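Local coordinates for protein NADH oxidoreductase (Mesorhizobium loti, PDB 3PI7) that probably oxidises NADPH as a quinone reductase-like member of the medium-chain dehydrogenase family, with a GroES-like domain and a Rossmann domain, at residues T171-G183 with V194-I208. Sequence-based numbering, arbitrary orientation.
Sequences TAGASQLCKLIIG and VTVRRDEQIALLKDI
Gly173, Lys179 and Ile182 pack against Val194, Leu205 and Ile208 in a mixed contact of the Rossmann domain: the loop and helix after strand 167-170 meet strand 191-196 and helix 202-208 through apolar helix-helix packing and one loop-to-strand hydrogen bond. Strand 191-196 is the second, parallel strand of this beta-alpha-beta unit. Gly173 N donates to Thr195 O (2.9 Å), and water 1 links Ala172 N with Thr195 OG1. Gly173 CA rests 3.8 Å from Val194 CB, an approach that leaves little room for a side chain at this position. Next to it, Ala174 CB lies against the Gln201 amide, 3.4 Å from NE2. Helices 176-183 and 202-208 run roughly alongside, 37° between their directions and 9.8 Å apart at the nearest point of their axes. Leu205 fills the space where loop and helices converge, both methyls lying against the Gly173 carbonyl while CD2 also meets Lys179 CG and, at 3.9 Å, Ile182 CD1. In Ile182, chi1 of -70° with an extended chi2 sets CD1 among Leu205 CD2, Val194 CG1 and Ile208 CD1, while CG2 lies 3.5 Å from Ile208 O. Ile208 CD1 also lies 3.8 Å from Lys179 CG. An alanine in place of Leu205 would probably open a gap between the Gly173 loop and the Ile182 methyl, leaving the two helices less firmly packed. At the helix start, Ser175 OG caps Cys178 N. On the sheet side, Ile182 and Val194 touch Met170 of strand 167-170, while helix 148-163 lies against Ile181 and helix 243-252 packs on Thr171 and Thr195.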
loop_
_atom_site.group_PDB
_atom_site.type_symbol
_atom_site.label_atom_id
_atom_site.label_comp_id
_atom_site.label_asym_id
_atom_site.label_seq_id
_atom_site.Cartn_x
_atom_site.Cartn_y
_atom_site.Cartn_z
ATOM N N THR A 171 -15.894 -4.473 -0.700
ATOM C CA THR A 171 -16.307 -5.162 -1.928
ATOM C C THR A 171 -16.860 -6.544 -1.537
ATOM O O THR A 171 -16.628 -7.014 -0.413
ATOM C CB THR A 171 -15.179 -5.293 -2.917
ATOM O OG1 THR A 171 -14.020 -5.757 -2.238
ATOM C CG2 THR A 171 -14.895 -4.032 -3.645
ATOM N N ALA A 172 -17.573 -7.227 -2.464
ATOM C CA ALA A 172 -18.206 -8.545 -2.224
ATOM C C ALA A 172 -19.165 -8.410 -1.055
ATOM O O ALA A 172 -19.100 -9.171 -0.091
ATOM C CB ALA A 172 -17.157 -9.625 -1.944
ATOM N N GLY A 173 -19.990 -7.377 -1.114
ATOM C CA GLY A 173 -20.931 -7.042 -0.055
ATOM C C GLY A 173 -21.852 -8.150 0.403
ATOM O O GLY A 173 -22.233 -8.191 1.571
ATOM N N ALA A 174 -22.192 -9.076 -0.479
ATOM C CA ALA A 174 -23.131 -10.126 -0.096
ATOM C C ALA A 174 -22.474 -11.345 0.546
ATOM O O ALA A 174 -23.183 -12.298 0.888
ATOM C CB ALA A 174 -23.924 -10.552 -1.308
ATOM N N SER A 175 -21.143 -11.343 0.711
ATOM C CA SER A 175 -20.446 -12.493 1.293
ATOM C C SER A 175 -20.806 -12.655 2.777
ATOM O O SER A 175 -21.191 -11.673 3.406
ATOM C CB SER A 175 -18.939 -12.336 1.121
ATOM O OG SER A 175 -18.432 -11.325 1.974
ATOM N N GLN A 176 -20.726 -13.890 3.331
ATOM C CA GLN A 176 -21.042 -14.078 4.752
ATOM C C GLN A 176 -20.211 -13.151 5.659
ATOM O O GLN A 176 -20.735 -12.580 6.614
ATOM C CB GLN A 176 -20.840 -15.530 5.190
ATOM C CG GLN A 176 -21.267 -15.760 6.642
ATOM C CD GLN A 176 -22.732 -15.440 6.840
ATOM O OE1 GLN A 176 -23.094 -14.461 7.513
ATOM N NE2 GLN A 176 -23.597 -16.187 6.157
ATOM N N LEU A 177 -18.917 -13.010 5.357
ATOM C CA LEU A 177 -18.031 -12.161 6.142
ATOM C C LEU A 177 -18.537 -10.694 6.162
ATOM O O LEU A 177 -18.653 -10.080 7.246
ATOM C CB LEU A 177 -16.621 -12.258 5.566
ATOM C CG LEU A 177 -15.542 -11.376 6.178
ATOM C CD1 LEU A 177 -15.485 -11.497 7.703
ATOM C CD2 LEU A 177 -14.190 -11.741 5.596
ATOM N N CYS A 178 -18.857 -10.156 4.978
ATOM C CA CYS A 178 -19.342 -8.776 4.887
ATOM C C CYS A 178 -20.637 -8.622 5.662
ATOM O O CYS A 178 -20.814 -7.615 6.363
ATOM C CB CYS A 178 -19.495 -8.339 3.436
ATOM S SG CYS A 178 -17.917 -8.071 2.587
ATOM N N LYS A 179 -21.516 -9.632 5.609
ATOM C CA LYS A 179 -22.755 -9.566 6.360
ATOM C C LYS A 179 -22.494 -9.540 7.863
ATOM O O LYS A 179 -23.181 -8.810 8.564
ATOM C CB LYS A 179 -23.710 -10.703 5.968
ATOM C CG LYS A 179 -24.153 -10.566 4.509
ATOM C CD LYS A 179 -25.380 -11.411 4.148
ATOM C CE LYS A 179 -25.090 -12.879 4.030
ATOM N NZ LYS A 179 -26.265 -13.585 3.446
ATOM N N LEU A 180 -21.493 -10.283 8.372
ATOM C CA LEU A 180 -21.170 -10.208 9.805
ATOM C C LEU A 180 -20.656 -8.797 10.171
ATOM O O LEU A 180 -20.997 -8.255 11.223
ATOM C CB LEU A 180 -20.102 -11.251 10.178
ATOM C CG LEU A 180 -20.517 -12.727 10.180
ATOM C CD1 LEU A 180 -19.329 -13.591 10.411
ATOM C CD2 LEU A 180 -21.593 -13.002 11.200
ATOM N N ILE A 181 -19.795 -8.225 9.323
ATOM C CA ILE A 181 -19.233 -6.891 9.579
ATOM C C ILE A 181 -20.335 -5.848 9.523
ATOM O O ILE A 181 -20.363 -4.965 10.368
ATOM C CB ILE A 181 -18.055 -6.564 8.618
ATOM C CG1 ILE A 181 -16.926 -7.570 8.888
ATOM C CG2 ILE A 181 -17.537 -5.092 8.837
ATOM C CD1 ILE A 181 -15.723 -7.492 7.951
ATOM N N ILE A 182 -21.255 -5.977 8.553
ATOM C CA ILE A 182 -22.383 -5.039 8.429
ATOM C C ILE A 182 -23.176 -5.023 9.763
ATOM O O ILE A 182 -23.472 -3.939 10.275
ATOM C CB ILE A 182 -23.281 -5.345 7.192
ATOM C CG1 ILE A 182 -22.545 -5.004 5.887
ATOM C CG2 ILE A 182 -24.576 -4.512 7.271
ATOM C CD1 ILE A 182 -23.152 -5.590 4.596
ATOM N N GLY A 183 -23.449 -6.208 10.321
ATOM C CA GLY A 183 -24.139 -6.380 11.605
ATOM C C GLY A 183 -23.444 -5.669 12.754
ATOM O O GLY A 183 -24.076 -4.906 13.485
ATOM N N VAL A 194 -21.177 -0.883 0.477
ATOM C CA VAL A 194 -20.761 -2.151 -0.079
ATOM C C VAL A 194 -21.126 -2.246 -1.538
ATOM O O VAL A 194 -22.079 -1.621 -1.977
ATOM C CB VAL A 194 -21.315 -3.374 0.721
ATOM C CG1 VAL A 194 -20.968 -3.274 2.210
ATOM C CG2 VAL A 194 -22.818 -3.558 0.523
ATOM N N THR A 195 -20.363 -3.028 -2.279
ATOM C CA THR A 195 -20.660 -3.249 -3.693
ATOM C C THR A 195 -21.161 -4.676 -3.912
ATOM O O THR A 195 -20.683 -5.622 -3.264
ATOM C CB THR A 195 -19.442 -2.959 -4.586
ATOM O OG1 THR A 195 -18.480 -3.970 -4.317
ATOM C CG2 THR A 195 -18.855 -1.541 -4.376
ATOM N N VAL A 196 -22.122 -4.827 -4.828
ATOM C CA VAL A 196 -22.697 -6.116 -5.250
ATOM C C VAL A 196 -22.701 -6.218 -6.783
ATOM O O VAL A 196 -22.488 -5.220 -7.451
ATOM C CB VAL A 196 -24.126 -6.326 -4.686
ATOM C CG1 VAL A 196 -24.111 -6.377 -3.172
ATOM C CG2 VAL A 196 -25.088 -5.257 -5.186
ATOM N N ARG A 197 -23.028 -7.401 -7.331
ATOM C CA ARG A 197 -23.152 -7.651 -8.780
ATOM C C ARG A 197 -24.621 -7.880 -9.172
ATOM O O ARG A 197 -24.934 -7.956 -10.362
ATOM C CB ARG A 197 -22.319 -8.876 -9.194
ATOM C CG ARG A 197 -20.822 -8.657 -9.053
ATOM C CD ARG A 197 -20.006 -9.903 -9.325
ATOM N N ARG A 198 -25.517 -8.009 -8.167
ATOM C CA ARG A 198 -26.939 -8.279 -8.385
ATOM C C ARG A 198 -27.822 -7.276 -7.667
ATOM O O ARG A 198 -27.693 -7.109 -6.456
ATOM C CB ARG A 198 -27.299 -9.699 -7.880
ATOM C CG ARG A 198 -26.428 -10.826 -8.412
ATOM C CD ARG A 198 -26.582 -12.083 -7.576
ATOM N NE ARG A 198 -25.384 -12.924 -7.637
ATOM C CZ ARG A 198 -25.343 -14.141 -8.170
ATOM N NH1 ARG A 198 -26.440 -14.686 -8.685
ATOM N NH2 ARG A 198 -24.209 -14.830 -8.180
ATOM N N ASP A 199 -28.779 -6.671 -8.384
ATOM C CA ASP A 199 -29.752 -5.739 -7.798
ATOM C C ASP A 199 -30.574 -6.413 -6.667
ATOM O O ASP A 199 -30.940 -5.747 -5.692
ATOM C CB ASP A 199 -30.698 -5.209 -8.886
ATOM C CG ASP A 199 -30.231 -3.953 -9.603
ATOM O OD1 ASP A 199 -29.160 -3.407 -9.225
ATOM O OD2 ASP A 199 -30.936 -3.505 -10.533
ATOM N N GLU A 200 -30.815 -7.735 -6.782
ATOM C CA GLU A 200 -31.587 -8.526 -5.815
ATOM C C GLU A 200 -30.910 -8.618 -4.429
ATOM O O GLU A 200 -31.558 -9.049 -3.479
ATOM C CB GLU A 200 -31.891 -9.942 -6.354
ATOM C CG GLU A 200 -30.679 -10.848 -6.530
ATOM N N GLN A 201 -29.623 -8.246 -4.319
ATOM C CA GLN A 201 -28.904 -8.297 -3.056
ATOM C C GLN A 201 -28.918 -6.951 -2.345
ATOM O O GLN A 201 -28.441 -6.858 -1.223
ATOM C CB GLN A 201 -27.459 -8.746 -3.295
ATOM C CG GLN A 201 -27.385 -10.218 -3.661
ATOM C CD GLN A 201 -26.032 -10.616 -4.160
ATOM O OE1 GLN A 201 -25.340 -9.841 -4.825
ATOM N NE2 GLN A 201 -25.652 -11.861 -3.900
ATOM N N ILE A 202 -29.474 -5.912 -2.975
ATOM C CA ILE A 202 -29.500 -4.573 -2.387
ATOM C C ILE A 202 -30.390 -4.566 -1.134
ATOM O O ILE A 202 -29.909 -4.206 -0.053
ATOM C CB ILE A 202 -29.898 -3.495 -3.440
ATOM C CG1 ILE A 202 -28.776 -3.382 -4.507
ATOM C CG2 ILE A 202 -30.176 -2.137 -2.790
ATOM C CD1 ILE A 202 -29.060 -2.514 -5.727
ATOM N N ALA A 203 -31.668 -4.980 -1.265
ATOM C CA ALA A 203 -32.601 -4.963 -0.138
ATOM C C ALA A 203 -32.076 -5.740 1.066
ATOM O O ALA A 203 -32.133 -5.217 2.180
ATOM C CB ALA A 203 -33.960 -5.507 -0.559
ATOM N N LEU A 204 -31.508 -6.944 0.858
ATOM C CA LEU A 204 -31.079 -7.718 2.016
ATOM C C LEU A 204 -29.912 -7.073 2.728
ATOM O O LEU A 204 -29.862 -7.125 3.963
ATOM C CB LEU A 204 -30.790 -9.193 1.699
ATOM C CG LEU A 204 -29.516 -9.595 0.953
ATOM C CD1 LEU A 204 -28.434 -10.015 1.939
ATOM C CD2 LEU A 204 -29.798 -10.815 0.062
ATOM N N LEU A 205 -28.971 -6.486 1.971
ATOM C CA LEU A 205 -27.798 -5.865 2.599
ATOM C C LEU A 205 -28.185 -4.591 3.316
ATOM O O LEU A 205 -27.686 -4.337 4.409
ATOM C CB LEU A 205 -26.658 -5.626 1.601
ATOM C CG LEU A 205 -26.030 -6.931 1.136
ATOM C CD1 LEU A 205 -25.008 -6.706 0.079
ATOM C CD2 LEU A 205 -25.454 -7.754 2.310
ATOM N N LYS A 206 -29.154 -3.844 2.768
ATOM C CA LYS A 206 -29.637 -2.651 3.445
ATOM C C LYS A 206 -30.397 -3.036 4.712
ATOM O O LYS A 206 -30.273 -2.352 5.735
ATOM C CB LYS A 206 -30.501 -1.832 2.506
ATOM C CG LYS A 206 -29.675 -0.944 1.609
ATOM C CD LYS A 206 -30.528 -0.285 0.549
ATOM C CE LYS A 206 -29.706 0.662 -0.286
ATOM N NZ LYS A 206 -30.501 1.279 -1.380
ATOM N N ASP A 207 -31.121 -4.170 4.667
ATOM C CA ASP A 207 -31.883 -4.680 5.804
ATOM C C ASP A 207 -30.986 -4.968 7.005
ATOM O O ASP A 207 -31.339 -4.618 8.124
ATOM C CB ASP A 207 -32.643 -5.951 5.413
ATOM C CG ASP A 207 -33.531 -6.470 6.523
ATOM O OD1 ASP A 207 -34.470 -5.734 6.925
ATOM O OD2 ASP A 207 -33.275 -7.597 7.009
ATOM N N ILE A 208 -29.808 -5.543 6.769
ATOM C CA ILE A 208 -28.917 -5.884 7.874
ATOM C C ILE A 208 -28.072 -4.675 8.334
ATOM O O ILE A 208 -27.391 -4.770 9.358
ATOM C CB ILE A 208 -28.045 -7.121 7.546
ATOM C CG1 ILE A 208 -27.311 -6.968 6.219
ATOM C CG2 ILE A 208 -28.920 -8.396 7.568
ATOM C CD1 ILE A 208 -26.097 -7.771 6.131
HETATM O O HOH W 1 -18.164 -6.689 -5.255
#